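Local coordinates for protein 2-C-methyl-D-erythritol 4-phosphate cytidylyltransferase (Neisseria gonorrhoeae, PDB 1VGW) that probably catalyses the transfer of a cytidylyl group from CTP to 2-C-methyl-D-erythritol 4-phosphate in the DXP route to isoprenoids, at residues V109-R114 and A166-L171. Residues are numbered along the deposited sequence; the frame is centred on the assembly and turned at random.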
ATOM      1  N   VAL B 109       8.385  19.215   0.701  1.00 26.17           N
ATOM      2  CA  VAL B 109       6.928  19.317   0.833  1.00 26.70           C
ATOM      3  C   VAL B 109       6.321  18.030   1.405  1.00 27.37           C
ATOM      4  O   VAL B 109       6.377  16.972   0.813  1.00 27.65           O
ATOM      5  CB  VAL B 109       6.229  19.731  -0.458  1.00 26.02           C
ATOM      6  CG1 VAL B 109       4.773  20.215  -0.263  1.00 20.49           C
ATOM      7  CG2 VAL B 109       6.946  20.906  -1.173  1.00 23.36           C
ATOM      8  N   HIS B 110       5.808  18.093   2.645  1.00 27.21           N
ATOM      9  CA  HIS B 110       5.299  16.887   3.311  1.00 28.80           C
ATOM     10  C   HIS B 110       3.827  16.964   3.726  1.00 26.49           C
ATOM     11  O   HIS B 110       3.422  18.001   4.225  1.00 26.00           O
ATOM     12  CB  HIS B 110       6.098  16.623   4.591  1.00 26.08           C
ATOM     13  CG  HIS B 110       5.882  15.276   5.193  1.00 25.67           C
ATOM     14  ND1 HIS B 110       6.245  14.109   4.567  1.00 29.90           N
ATOM     15  CD2 HIS B 110       5.341  14.906   6.382  1.00 25.15           C
ATOM     16  CE1 HIS B 110       5.930  13.059   5.347  1.00 29.44           C
ATOM     17  NE2 HIS B 110       5.391  13.540   6.451  1.00 26.42           N
ATOM     18  N   ASP B 111       3.095  15.874   3.531  1.00 27.94           N
ATOM     19  CA  ASP B 111       1.652  15.829   3.951  1.00 27.39           C
ATOM     20  C   ASP B 111       1.495  15.931   5.482  1.00 26.01           C
ATOM     21  O   ASP B 111       2.198  15.234   6.213  1.00 23.39           O
ATOM     22  CB  ASP B 111       1.103  14.468   3.554  1.00 26.67           C
ATOM     23  CG  ASP B 111       0.827  14.266   2.089  1.00 25.61           C
ATOM     24  OD1 ASP B 111       1.074  13.132   1.615  1.00 31.13           O
ATOM     25  OD2 ASP B 111       0.385  15.188   1.401  1.00 24.04           O
ATOM     26  N   ALA B 112       0.623  16.760   5.992  1.00 27.43           N
ATOM     27  CA  ALA B 112       0.301  16.894   7.405  1.00 32.22           C
ATOM     28  C   ALA B 112      -0.187  15.604   8.064  1.00 35.34           C
ATOM     29  O   ALA B 112      -0.057  15.402   9.280  1.00 36.25           O
ATOM     30  CB  ALA B 112      -0.861  17.912   7.564  1.00 36.42           C
ATOM     31  N   ALA B 113      -0.743  14.656   7.317  1.00 35.79           N
ATOM     32  CA  ALA B 113      -1.197  13.413   7.867  1.00 37.38           C
ATOM     33  C   ALA B 113      -0.233  12.259   7.751  1.00 37.71           C
ATOM     34  O   ALA B 113      -0.689  11.136   8.062  1.00 37.79           O
ATOM     35  CB  ALA B 113      -2.543  13.009   7.247  1.00 39.04           C
ATOM     36  N   ARG B 114       0.977  12.414   7.275  1.00 37.89           N
ATOM     37  CA  ARG B 114       1.916  11.262   7.199  1.00 37.93           C
ATOM     38  C   ARG B 114       2.831  11.427   8.427  1.00 39.98           C
ATOM     39  O   ARG B 114       3.967  11.911   8.363  1.00 38.24           O
ATOM     40  CB  ARG B 114       2.658  11.182   5.903  1.00 36.45           C
ATOM     41  CG  ARG B 114       1.948  10.689   4.664  1.00 36.01           C
ATOM     42  CD  ARG B 114       2.854  10.556   3.451  1.00 36.45           C
ATOM     43  NE  ARG B 114       2.126  10.502   2.192  1.00 37.45           N
ATOM     44  CZ  ARG B 114       1.784   9.384   1.544  1.00 34.14           C
ATOM     45  NH1 ARG B 114       2.088   8.181   2.010  1.00 33.36           N
ATOM     46  NH2 ARG B 114       1.146   9.449   0.379  1.00 29.93           N
ATOM     47  N   ALA B 166       4.107   6.969  -5.204  1.00 28.84           N
ATOM     48  CA  ALA B 166       4.715   8.128  -4.600  1.00 26.92           C
ATOM     49  C   ALA B 166       4.264   8.358  -3.165  1.00 30.30           C
ATOM     50  O   ALA B 166       3.087   8.116  -2.818  1.00 31.72           O
ATOM     51  CB  ALA B 166       4.365   9.342  -5.468  1.00 12.06           C
ATOM     52  N   GLN B 167       5.151   8.790  -2.308  1.00 30.45           N
ATOM     53  CA  GLN B 167       4.907   9.188  -0.929  1.00 29.96           C
ATOM     54  C   GLN B 167       5.400  10.640  -0.801  1.00 31.44           C
ATOM     55  O   GLN B 167       5.414  11.337  -1.845  1.00 33.70           O
ATOM     56  CB  GLN B 167       5.644   8.309   0.065  1.00 29.03           C
ATOM     57  CG  GLN B 167       5.253   6.850   0.032  1.00 30.97           C
ATOM     58  CD  GLN B 167       5.866   6.002   1.119  1.00 34.23           C
ATOM     59  OE1 GLN B 167       7.051   6.152   1.488  1.00 30.36           O
ATOM     60  NE2 GLN B 167       5.057   5.070   1.646  1.00 29.83           N
ATOM     61  N   THR B 168       5.609  11.151   0.381  1.00 29.07           N
ATOM     62  CA  THR B 168       6.164  12.465   0.642  1.00 25.72           C
ATOM     63  C   THR B 168       7.206  12.250   1.733  1.00 28.15           C
ATOM     64  O   THR B 168       7.181  11.151   2.353  1.00 29.22           O
ATOM     65  CB  THR B 168       5.137  13.504   1.010  1.00 27.98           C
ATOM     66  OG1 THR B 168       4.666  13.260   2.334  1.00 30.19           O
ATOM     67  CG2 THR B 168       3.932  13.570   0.062  1.00 26.28           C
ATOM     68  N   PRO B 169       8.148  13.152   1.966  1.00 26.82           N
ATOM     69  CA  PRO B 169       8.275  14.434   1.327  1.00 23.87           C
ATOM     70  C   PRO B 169       8.790  14.360  -0.084  1.00 23.16           C
ATOM     71  O   PRO B 169       9.273  13.294  -0.505  1.00 22.46           O
ATOM     72  CB  PRO B 169       9.292  15.189   2.219  1.00 24.11           C
ATOM     73  CG  PRO B 169       9.450  14.356   3.449  1.00 24.04           C
ATOM     74  CD  PRO B 169       9.273  12.929   2.948  1.00 23.87           C
ATOM     75  N   GLN B 170       8.526  15.379  -0.864  1.00 23.97           N
ATOM     76  CA  GLN B 170       8.999  15.569  -2.246  1.00 23.77           C
ATOM     77  C   GLN B 170       9.944  16.802  -2.174  1.00 22.69           C
ATOM     78  O   GLN B 170       9.456  17.871  -1.799  1.00 20.50           O
ATOM     79  CB  GLN B 170       7.819  15.871  -3.201  1.00 19.55           C
ATOM     80  CG  GLN B 170       6.809  14.698  -3.111  1.00 25.28           C
ATOM     81  CD  GLN B 170       5.990  14.422  -4.336  1.00 27.18           C
ATOM     82  OE1 GLN B 170       5.708  15.229  -5.211  1.00 27.59           O
ATOM     83  NE2 GLN B 170       5.456  13.175  -4.441  1.00 29.09           N
ATOM     84  N   LEU B 171      11.206  16.580  -2.479  1.00 24.07           N
ATOM     85  CA  LEU B 171      12.252  17.608  -2.319  1.00 25.01           C
ATOM     86  C   LEU B 171      12.733  18.272  -3.576  1.00 27.10           C
ATOM     87  O   LEU B 171      13.374  17.604  -4.416  1.00 26.57           O
ATOM     88  CB  LEU B 171      13.372  16.953  -1.532  1.00 18.64           C
ATOM     89  CG  LEU B 171      14.828  17.199  -1.577  1.00 23.93           C
ATOM     90  CD1 LEU B 171      15.352  18.378  -2.374  1.00 16.97           C
ATOM     91  CD2 LEU B 171      15.451  17.168  -0.194  1.00 14.83           C
TER
HETATM   92  O   HOH W   1       1.943   5.209   0.630  1.00 46.39           O
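T168 sets its hydroxyl among H110, D111 and R114, at the corner between strands 163-167 and 169-173. Chi1 of 73° tucks OG1 back over its main chain, flanked by N and C, where it accepts a near-straight bond from D111 N (3.3 Å, 172°). H110 crosses T168 at about a right angle, ND1 standing 2.9 Å from OG1. On the far side of the imidazole, NE2 donates in the ring plane to a lone pair of R114 O (2.9 Å), helping fix the ring's rotation. The backbone N of cis proline P169 lies at the imidazole edge, near its plane, while CG approaches H110 ND1 to 3.4 Å from above it.

T168 CG2 packs against D111 OD1 (3.3 Å), the oxygen whose anti lone pair receives R114 NE in a salt bridge (2.9 Å); OD2 pairs with R84. R114 brings its CD alongside T168 OG1 and lays one guanidinium face over Q167 CA, while a water bridges its NH1 to Q167 NE2 and N212 holds Q167 OE1. NH2 forms a salt bridge with D144 of the second subunit, and K214, predicted to position the methylerythritol phosphate, lies beside R114.

Beyond the corner, V109 and Q170 form an antiparallel hydrogen-bonded pair: V109 N to Q170 O (3.0 Å), Q170 N to V109 O. It joins strands 106-109 and 169-173 in the mixed central sheet of the GT-A-like cytidylyltransferase fold, near the predicted substrate site.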